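Local atomic coordinates of terminal oxygenase component of carbazole (Janthinobacterium sp., PDB entry 7BUG), a protein that catalyses the angular dioxygenation of carbazole at a mononuclear iron, as the Rieske-type terminal oxygenase of the carbazole 1,9a-dioxygenase system. Residues Val175-Asp180 / Asn331-Ala336; Tyr296-Gly301 / Met324-Phe329. All coordinates share one frame; numbering follows the deposited sequence. Where two conformers were deposited one is given.

Contact 1: Val175-Asp180 / Asn331-Ala336. With FE2 (Fe (II) ion), chain E.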
ATOM      1  N   VAL A 175     -20.158  -7.670 -13.549  1.00 12.70           N
ATOM      2  CA  VAL A 175     -21.048  -8.588 -14.293  1.00 13.51           C
ATOM      3  C   VAL A 175     -22.279  -8.872 -13.450  1.00 13.31           C
ATOM      4  O   VAL A 175     -23.423  -8.822 -13.966  1.00 15.12           O
ATOM      5  CB  VAL A 175     -20.346  -9.910 -14.623  1.00 13.84           C
ATOM      6  CG1 VAL A 175     -21.341 -10.909 -15.206  1.00 15.51           C
ATOM      7  CG2 VAL A 175     -19.231  -9.675 -15.616  1.00 15.98           C
ATOM      8  N   GLU A 176     -22.071  -9.184 -12.172  1.00 12.93           N
ATOM      9  CA  GLU A 176     -23.187  -9.644 -11.313  1.00 14.86           C
ATOM     10  C   GLU A 176     -24.127  -8.481 -11.075  1.00 16.34           C
ATOM     11  O   GLU A 176     -25.340  -8.713 -11.195  1.00 17.47           O
ATOM     12  CB  GLU A 176     -22.669 -10.316 -10.065  1.00 14.99           C
ATOM     13  CG  GLU A 176     -21.936 -11.585 -10.414  1.00 14.39           C
ATOM     14  CD  GLU A 176     -21.560 -12.445  -9.225  1.00 16.22           C
ATOM     15  OE1 GLU A 176     -22.057 -12.155  -8.053  1.00 15.54           O
ATOM     16  OE2 GLU A 176     -20.829 -13.416  -9.424  1.00 14.71           O
ATOM     17  N   ASN A 177     -23.585  -7.292 -10.860  1.00 15.39           N
ATOM     18  CA  ASN A 177     -24.397  -6.059 -10.714  1.00 17.46           C
ATOM     19  C   ASN A 177     -25.231  -5.854 -11.987  1.00 18.59           C
ATOM     20  O   ASN A 177     -26.401  -5.459 -11.871  1.00 22.27           O
ATOM     21  CB  ASN A 177     -23.504  -4.868 -10.443  1.00 18.51           C
ATOM     22  CG  ASN A 177     -24.193  -3.536 -10.684  1.00 24.10           C
ATOM     23  OD1 ASN A 177     -25.076  -3.174  -9.922  1.00 30.25           O
ATOM     24  ND2 ASN A 177     -23.683  -2.787 -11.654  1.00 25.90           N
ATOM     25  N   GLY A 178     -24.644  -6.077 -13.152  1.00 15.76           N
ATOM     26  CA  GLY A 178     -25.378  -5.899 -14.407  1.00 16.32           C
ATOM     27  C   GLY A 178     -26.547  -6.871 -14.534  1.00 15.96           C
ATOM     28  O   GLY A 178     -27.651  -6.474 -15.029  1.00 16.21           O
ATOM     29  N   PHE A 179     -26.311  -8.144 -14.235  1.00 15.53           N
ATOM     30  CA  PHE A 179     -27.265  -9.231 -14.521  1.00 16.51           C
ATOM     31  C   PHE A 179     -28.210  -9.476 -13.335  1.00 18.56           C
ATOM     32  O   PHE A 179     -29.102 -10.288 -13.426  1.00 21.89           O
ATOM     33  CB  PHE A 179     -26.512 -10.511 -14.853  1.00 17.07           C
ATOM     34  CG  PHE A 179     -27.384 -11.560 -15.477  1.00 16.12           C
ATOM     35  CD1 PHE A 179     -28.169 -11.277 -16.589  1.00 15.86           C
ATOM     36  CD2 PHE A 179     -27.362 -12.851 -14.987  1.00 15.74           C
ATOM     37  CE1 PHE A 179     -28.962 -12.270 -17.158  1.00 16.15           C
ATOM     38  CE2 PHE A 179     -28.146 -13.833 -15.565  1.00 17.00           C
ATOM     39  CZ  PHE A 179     -28.931 -13.548 -16.660  1.00 16.04           C
ATOM     40  N   ASP A 180     -28.078  -8.702 -12.277  1.00 17.52           N
ATOM     41  CA  ASP A 180     -28.826  -8.966 -11.025  1.00 17.42           C
ATOM     42  C   ASP A 180     -30.266  -8.451 -11.151  1.00 17.02           C
ATOM     43  O   ASP A 180     -30.469  -7.249 -11.363  1.00 18.72           O
ATOM     44  CB  ASP A 180     -28.044  -8.211  -9.965  1.00 19.61           C
ATOM     45  CG  ASP A 180     -28.584  -8.327  -8.576  1.00 21.62           C
ATOM     46  OD1 ASP A 180     -29.825  -8.564  -8.436  1.00 22.38           O
ATOM     47  OD2 ASP A 180     -27.758  -8.113  -7.666  1.00 20.01           O
ATOM     48  N   ASN A 331     -24.435   5.462 -13.646  1.00 15.57           N
ATOM     49  CA  ASN A 331     -23.515   5.951 -12.599  1.00 17.49           C
ATOM     50  C   ASN A 331     -23.832   5.279 -11.263  1.00 17.05           C
ATOM     51  O   ASN A 331     -22.872   5.013 -10.523  1.00 18.72           O
ATOM     52  CB  ASN A 331     -23.559   7.473 -12.472  1.00 19.35           C
ATOM     53  CG  ASN A 331     -22.662   8.189 -13.444  1.00 22.91           C
ATOM     54  OD1 ASN A 331     -21.874   7.586 -14.202  1.00 25.17           O
ATOM     55  ND2 ASN A 331     -22.767   9.510 -13.436  1.00 28.06           N
ATOM     56  N   ASP A 332     -25.086   4.958 -10.952  1.00 18.09           N
ATOM     57  CA  ASP A 332     -25.425   4.293  -9.667  1.00 19.45           C
ATOM     58  C   ASP A 332     -24.867   2.855  -9.663  1.00 19.17           C
ATOM     59  O   ASP A 332     -24.517   2.371  -8.626  1.00 17.99           O
ATOM     60  CB  ASP A 332     -26.910   4.328  -9.343  1.00 22.25           C
ATOM     61  CG  ASP A 332     -27.395   5.729  -8.951  1.00 22.99           C
ATOM     62  OD1 ASP A 332     -26.635   6.465  -8.244  1.00 24.82           O
ATOM     63  OD2 ASP A 332     -28.474   6.092  -9.411  1.00 25.89           O
ATOM     64  N   ASP A 333     -24.756   2.209 -10.821  1.00 16.51           N
ATOM     65  CA  ASP A 333     -24.131   0.867 -10.884  1.00 16.21           C
ATOM     66  C   ASP A 333     -22.666   0.967 -10.476  1.00 14.88           C
ATOM     67  O   ASP A 333     -22.152  -0.019  -9.899  1.00 16.10           O
ATOM     68  CB  ASP A 333     -24.237   0.302 -12.297  1.00 14.61           C
ATOM     69  CG  ASP A 333     -25.660  -0.105 -12.622  1.00 16.20           C
ATOM     70  OD1 ASP A 333     -26.316  -0.788 -11.795  1.00 16.34           O
ATOM     71  OD2 ASP A 333     -26.124   0.309 -13.646  1.00 17.66           O
ATOM     72  N   ILE A 334     -22.009   2.052 -10.845  1.00 16.24           N
ATOM     73  CA  ILE A 334     -20.555   2.213 -10.590  1.00 16.49           C
ATOM     74  C   ILE A 334     -20.296   2.184  -9.078  1.00 17.29           C
ATOM     75  O   ILE A 334     -19.469   1.366  -8.600  1.00 16.12           O
ATOM     76  CB  ILE A 334     -20.006   3.461 -11.269  1.00 17.30           C
ATOM     77  CG1 ILE A 334     -20.071   3.273 -12.793  1.00 17.94           C
ATOM     78  CG2 ILE A 334     -18.592   3.754 -10.766  1.00 15.86           C
ATOM     79  CD1 ILE A 334     -19.625   4.490 -13.545  1.00 19.94           C
ATOM     80  N   TRP A 335     -21.039   2.981  -8.302  1.00 17.72           N
ATOM     81  CA  TRP A 335     -20.728   3.010  -6.851  1.00 17.74           C
ATOM     82  C   TRP A 335     -21.280   1.723  -6.184  1.00 14.78           C
ATOM     83  O   TRP A 335     -20.695   1.278  -5.185  1.00 15.56           O
ATOM     84  CB  TRP A 335     -21.102   4.353  -6.208  1.00 21.67           C
ATOM     85  CG  TRP A 335     -22.544   4.678  -6.188  1.00 22.61           C
ATOM     86  CD1 TRP A 335     -23.191   5.574  -7.004  1.00 25.24           C
ATOM     87  CD2 TRP A 335     -23.520   4.163  -5.273  1.00 24.15           C
ATOM     88  NE1 TRP A 335     -24.517   5.596  -6.685  1.00 23.66           N
ATOM     89  CE2 TRP A 335     -24.750   4.761  -5.625  1.00 22.78           C
ATOM     90  CE3 TRP A 335     -23.483   3.287  -4.177  1.00 23.90           C
ATOM     91  CZ2 TRP A 335     -25.923   4.488  -4.924  1.00 21.97           C
ATOM     92  CZ3 TRP A 335     -24.645   3.031  -3.482  1.00 22.45           C
ATOM     93  CH2 TRP A 335     -25.837   3.646  -3.844  1.00 22.12           C
ATOM     94  N   ALA A 336     -22.314   1.075  -6.721  1.00 15.69           N
ATOM     95  CA  ALA A 336     -22.766  -0.247  -6.226  1.00 15.66           C
ATOM     96  C   ALA A 336     -21.609  -1.251  -6.345  1.00 16.32           C
ATOM     97  O   ALA A 336     -21.340  -1.996  -5.391  1.00 14.74           O
ATOM     98  CB  ALA A 336     -23.972  -0.755  -6.947  1.00 16.93           C
TER
HETATM   99 FE   FE2 E 402     -27.914  -1.258 -12.947  1.00 19.09          FE
HETATM  100  O   HOH W   1     -26.603  -2.748 -13.888  1.00 23.68           O
HETATM  101  O   HOH W   2     -28.612  -1.611 -14.583  1.00 23.56           O

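Contact 2: Tyr296-Gly301 / Met324-Phe329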
ATOM      1  N   TYR A 296     -15.421  -0.542 -18.042  1.00 11.26           N
ATOM      2  CA  TYR A 296     -16.888  -0.568 -18.177  1.00 12.56           C
ATOM      3  C   TYR A 296     -17.169  -0.020 -19.562  1.00 12.22           C
ATOM      4  O   TYR A 296     -17.131   1.232 -19.815  1.00 12.78           O
ATOM      5  CB  TYR A 296     -17.530   0.208 -17.029  1.00 12.68           C
ATOM      6  CG  TYR A 296     -19.024   0.291 -17.130  1.00 13.44           C
ATOM      7  CD1 TYR A 296     -19.813  -0.762 -17.557  1.00 13.05           C
ATOM      8  CD2 TYR A 296     -19.698   1.422 -16.663  1.00 14.09           C
ATOM      9  CE1 TYR A 296     -21.191  -0.684 -17.608  1.00 12.91           C
ATOM     10  CE2 TYR A 296     -21.076   1.487 -16.652  1.00 15.10           C
ATOM     11  CZ  TYR A 296     -21.846   0.457 -17.156  1.00 14.93           C
ATOM     12  OH  TYR A 296     -23.234   0.506 -17.239  1.00 15.44           O
ATOM     13  N   PHE A 297     -17.304  -0.944 -20.505  1.00 11.39           N
ATOM     14  CA  PHE A 297     -17.327  -0.630 -21.934  1.00 12.43           C
ATOM     15  C   PHE A 297     -18.786  -0.675 -22.373  1.00 12.96           C
ATOM     16  O   PHE A 297     -19.376  -1.757 -22.525  1.00 11.50           O
ATOM     17  CB  PHE A 297     -16.406  -1.586 -22.705  1.00 11.75           C
ATOM     18  CG  PHE A 297     -16.198  -1.211 -24.154  1.00 12.75           C
ATOM     19  CD1 PHE A 297     -17.075  -1.568 -25.152  1.00 13.48           C
ATOM     20  CD2 PHE A 297     -15.046  -0.572 -24.520  1.00 12.18           C
ATOM     21  CE1 PHE A 297     -16.822  -1.224 -26.471  1.00 12.71           C
ATOM     22  CE2 PHE A 297     -14.771  -0.209 -25.837  1.00 12.86           C
ATOM     23  CZ  PHE A 297     -15.672  -0.558 -26.812  1.00 12.87           C
ATOM     24  N   GLN A 298     -19.408   0.510 -22.432  1.00 12.16           N
ATOM     25  CA  GLN A 298     -20.871   0.621 -22.554  1.00 13.65           C
ATOM     26  C   GLN A 298     -21.190   0.961 -24.025  1.00 13.40           C
ATOM     27  O   GLN A 298     -20.481   1.861 -24.585  1.00 14.96           O
ATOM     28  CB  GLN A 298     -21.383   1.809 -21.737  1.00 13.82           C
ATOM     29  CG  GLN A 298     -21.421   1.635 -20.242  1.00 13.99           C
ATOM     30  CD  GLN A 298     -21.768   2.986 -19.622  1.00 15.02           C
ATOM     31  OE1 GLN A 298     -21.080   3.977 -19.852  1.00 17.79           O
ATOM     32  NE2 GLN A 298     -22.889   3.026 -18.926  1.00 14.39           N
ATOM     33  N   THR A 299     -22.157   0.281 -24.633  1.00 14.08           N
ATOM     34  CA  THR A 299     -22.614   0.592 -26.004  1.00 15.54           C
ATOM     35  C   THR A 299     -24.138   0.590 -26.057  1.00 15.66           C
ATOM     36  O   THR A 299     -24.770  -0.117 -25.292  1.00 15.72           O
ATOM     37  CB  THR A 299     -22.081  -0.377 -27.075  1.00 16.39           C
ATOM     38  OG1 THR A 299     -22.733  -1.633 -26.940  1.00 17.73           O
ATOM     39  CG2 THR A 299     -20.573  -0.562 -27.009  1.00 17.65           C
ATOM     40  N   LEU A 300     -24.683   1.472 -26.903  1.00 14.85           N
ATOM     41  CA  LEU A 300     -26.105   1.438 -27.273  1.00 15.04           C
ATOM     42  C   LEU A 300     -26.157   1.185 -28.774  1.00 15.98           C
ATOM     43  O   LEU A 300     -25.379   1.811 -29.535  1.00 16.38           O
ATOM     44  CB  LEU A 300     -26.793   2.770 -26.950  1.00 16.63           C
ATOM     45  CG  LEU A 300     -26.793   3.157 -25.470  1.00 17.94           C
ATOM     46  CD1 LEU A 300     -27.489   4.517 -25.301  1.00 18.93           C
ATOM     47  CD2 LEU A 300     -27.494   2.111 -24.643  1.00 16.79           C
ATOM     48  N   GLY A 301     -27.029   0.284 -29.141  1.00 16.37           N
ATOM     49  CA  GLY A 301     -27.235  -0.067 -30.547  1.00 16.07           C
ATOM     50  C   GLY A 301     -28.608   0.331 -31.025  1.00 18.25           C
ATOM     51  O   GLY A 301     -29.572   0.103 -30.284  1.00 18.60           O
ATOM     52  N   MET A 324     -28.135  10.942 -20.157  1.00 19.92           N
ATOM     53  CA  MET A 324     -29.322  10.588 -19.343  1.00 20.88           C
ATOM     54  C   MET A 324     -29.218   9.135 -18.861  1.00 24.34           C
ATOM     55  O   MET A 324     -29.655   8.830 -17.745  1.00 23.46           O
ATOM     56  CB  MET A 324     -30.607  10.742 -20.136  1.00 25.22           C
ATOM     57  CG  MET A 324     -31.808  10.803 -19.258  1.00 28.95           C
ATOM     58  SD  MET A 324     -33.293  11.092 -20.273  1.00 34.89           S
ATOM     59  CE  MET A 324     -34.563  10.394 -19.242  1.00 39.14           C
ATOM     60  N   ALA A 325     -28.708   8.252 -19.716  1.00 20.17           N
ATOM     61  CA  ALA A 325     -28.776   6.787 -19.508  1.00 19.77           C
ATOM     62  C   ALA A 325     -27.371   6.268 -19.167  1.00 19.18           C
ATOM     63  O   ALA A 325     -27.204   5.738 -18.039  1.00 18.78           O
ATOM     64  CB  ALA A 325     -29.335   6.139 -20.761  1.00 19.22           C
ATOM     65  N   LEU A 326     -26.424   6.336 -20.119  1.00 19.11           N
ATOM     66  CA  LEU A 326     -25.058   5.781 -19.903  1.00 18.57           C
ATOM     67  C   LEU A 326     -24.437   6.424 -18.672  1.00 21.02           C
ATOM     68  O   LEU A 326     -23.782   5.727 -17.901  1.00 17.89           O
ATOM     69  CB  LEU A 326     -24.162   5.937 -21.122  1.00 18.64           C
ATOM     70  CG  LEU A 326     -24.623   5.150 -22.356  1.00 17.35           C
ATOM     71  CD1 LEU A 326     -23.486   5.096 -23.378  1.00 17.68           C
ATOM     72  CD2 LEU A 326     -25.105   3.764 -21.987  1.00 16.92           C
ATOM     73  N   GLU A 327     -24.700   7.710 -18.440  1.00 22.32           N
ATOM     74  CA  GLU A 327     -24.169   8.377 -17.226  1.00 25.16           C
ATOM     75  C   GLU A 327     -25.251   8.415 -16.158  1.00 25.43           C
ATOM     76  O   GLU A 327     -25.069   7.798 -15.107  1.00 26.86           O
ATOM     77  CB  GLU A 327     -23.624   9.745 -17.620  1.00 27.62           C
ATOM     78  CG  GLU A 327     -22.358   9.637 -18.416  1.00 29.99           C
ATOM     79  CD  GLU A 327     -21.911  10.869 -19.184  1.00 33.00           C
ATOM     80  OE1 GLU A 327     -22.582  11.907 -19.084  1.00 35.30           O
ATOM     81  OE2 GLU A 327     -20.902  10.790 -19.890  1.00 31.37           O
ATOM     82  N   GLY A 328     -26.396   9.049 -16.426  0.55 24.27           N
ATOM     83  CA  GLY A 328     -27.427   9.363 -15.410  0.55 23.21           C
ATOM     84  C   GLY A 328     -28.199   8.158 -14.884  0.55 20.78           C
ATOM     85  O   GLY A 328     -28.886   8.270 -13.845  0.55 20.10           O
ATOM     86  N   PHE A 329     -28.154   7.010 -15.553  1.00 21.11           N
ATOM     87  CA  PHE A 329     -28.734   5.775 -14.991  1.00 17.79           C
ATOM     88  C   PHE A 329     -27.607   4.879 -14.461  1.00 17.86           C
ATOM     89  O   PHE A 329     -27.656   4.404 -13.288  1.00 18.03           O
ATOM     90  CB  PHE A 329     -29.577   5.088 -16.063  1.00 20.46           C
ATOM     91  CG  PHE A 329     -30.337   3.889 -15.624  1.00 20.00           C
ATOM     92  CD1 PHE A 329     -31.608   4.000 -15.084  1.00 20.05           C
ATOM     93  CD2 PHE A 329     -29.794   2.620 -15.764  1.00 19.58           C
ATOM     94  CE1 PHE A 329     -32.338   2.869 -14.759  1.00 18.39           C
ATOM     95  CE2 PHE A 329     -30.502   1.505 -15.369  1.00 18.82           C
ATOM     96  CZ  PHE A 329     -31.774   1.620 -14.864  1.00 20.51           C
TER

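Contact 1: Val175-Asp180 / Asn331-Ala336
Asn177 and Asp333 meet side chain against side chain where helix 171-179 passes helix 331-344, each sending its CB toward the opposite helix. The flat groups do not stack: the amide plane of Asn177 is turned 65° from the carboxylate plane of Asp333, and CG of the amide lies 3.6 Å from Asp333 OD1. The methyl of Ala336, about one helical turn on from Asp333, borders the amide as well, so the asparagine is flanked by a polar group and an apolar one.

In Asp333, CG stands anti to the carbonyl carbon (chi1 -72°), which swings the carboxylate past the amide to the iron. Both oxygens reach the metal, unequally: Asp333 OD1 is 2.0 Å from FE, Asp333 OD2 2.5 Å. The longer-bound OD2 also takes a hydrogen bond from Asn330, just before the helix, which limits rotation of the carboxylate. Water 1 sits 2.2 Å from FE on the Asn177 side and donates a weak hydrogen bond to Asn177 O.

On another side of helix 331-344, Trp335 NE1 donates to the anti lone pair of Asp332 OD1 at 2.8 Å, and the indole meets Trp91 of a neighbouring subunit. Asp180, just past helix 171-179, joins His183 through its backbone oxygen and His93 of that subunit through OD2, the intersubunit aspartate bridge of Rieske oxygenases. With His183 and His187, Asp333 completes the facial triad of two histidines and one carboxylate that holds these enzymes' catalytic iron.

Contact 2: Tyr296-Gly301 / Met324-Phe329
Gln298 and Leu300 on strand 293-303 both press on Leu326, near the end of helix 307-327, a long helix laid over the antiparallel sheet of the Bet v 1-like catalytic domain. The tight part is small, buried and made by these three residues. Gln298 NE2 donates to the backbone oxygen of Leu326 over 3.0 Å, and the bond is almost straight, 176° at the hydrogen. The acceptor lies in the plane of the amide, while the donor comes in on a lone pair of the carbonyl, in the carbonyl plane, at a C=O...N angle of 117°. Beyond CG the glutamine chain is extended (chi2 172°), which carries its amide across from strand to helix, sliding past the side chain of Leu326 in the opposite direction. A leucine in place of Gln298 would probably leave the carbonyl of Leu326 without this N-H mate in a buried setting.

Behind the amide, Gln298 CG rests over one face of the Tyr296 ring, 3.3 Å above its plane and toward the rim. The hydroxyl of that tyrosine is bonded to Glu284 of strand 281-288, and its ring meets Arg337 of helix 331-344 in a cation-pi contact.

The looser side is that of Glu327 and Met324, both partly exposed. CB of Glu327 leaves the strand, yet its carboxylate forms a salt bridge with Lys163 on the neighbouring strand 158-167; Met324 packs on helix 191-195.

On the packed side, Leu300 and Leu326 reach toward each other tip to tip: Leu326 CD2 lies 3.9 Å from Leu300 CG and also touches the amide nitrogen of Gln298.

How the contacts relate
Both contacts belong to the catalytic domain, their centres 12 Å apart. Along the chain, residues 175-180 come first, then both halves of contact 2, then residues 331-336, so contact 2 falls entirely between the two segments of contact 1. Contact 1 joins two helices at the iron; contact 2 sets a helix on the seven-stranded antiparallel sheet. What ties them is the short link from helix 307-327 to helix 331-344, where Asn330 touches Gln298 of contact 2 and hydrogen-bonds Asp333 of contact 1. One iron ligand, Asp333, thus comes seven residues after Leu326, which is held to the sheet, with the side chain of Gln298 about 9 Å from the iron.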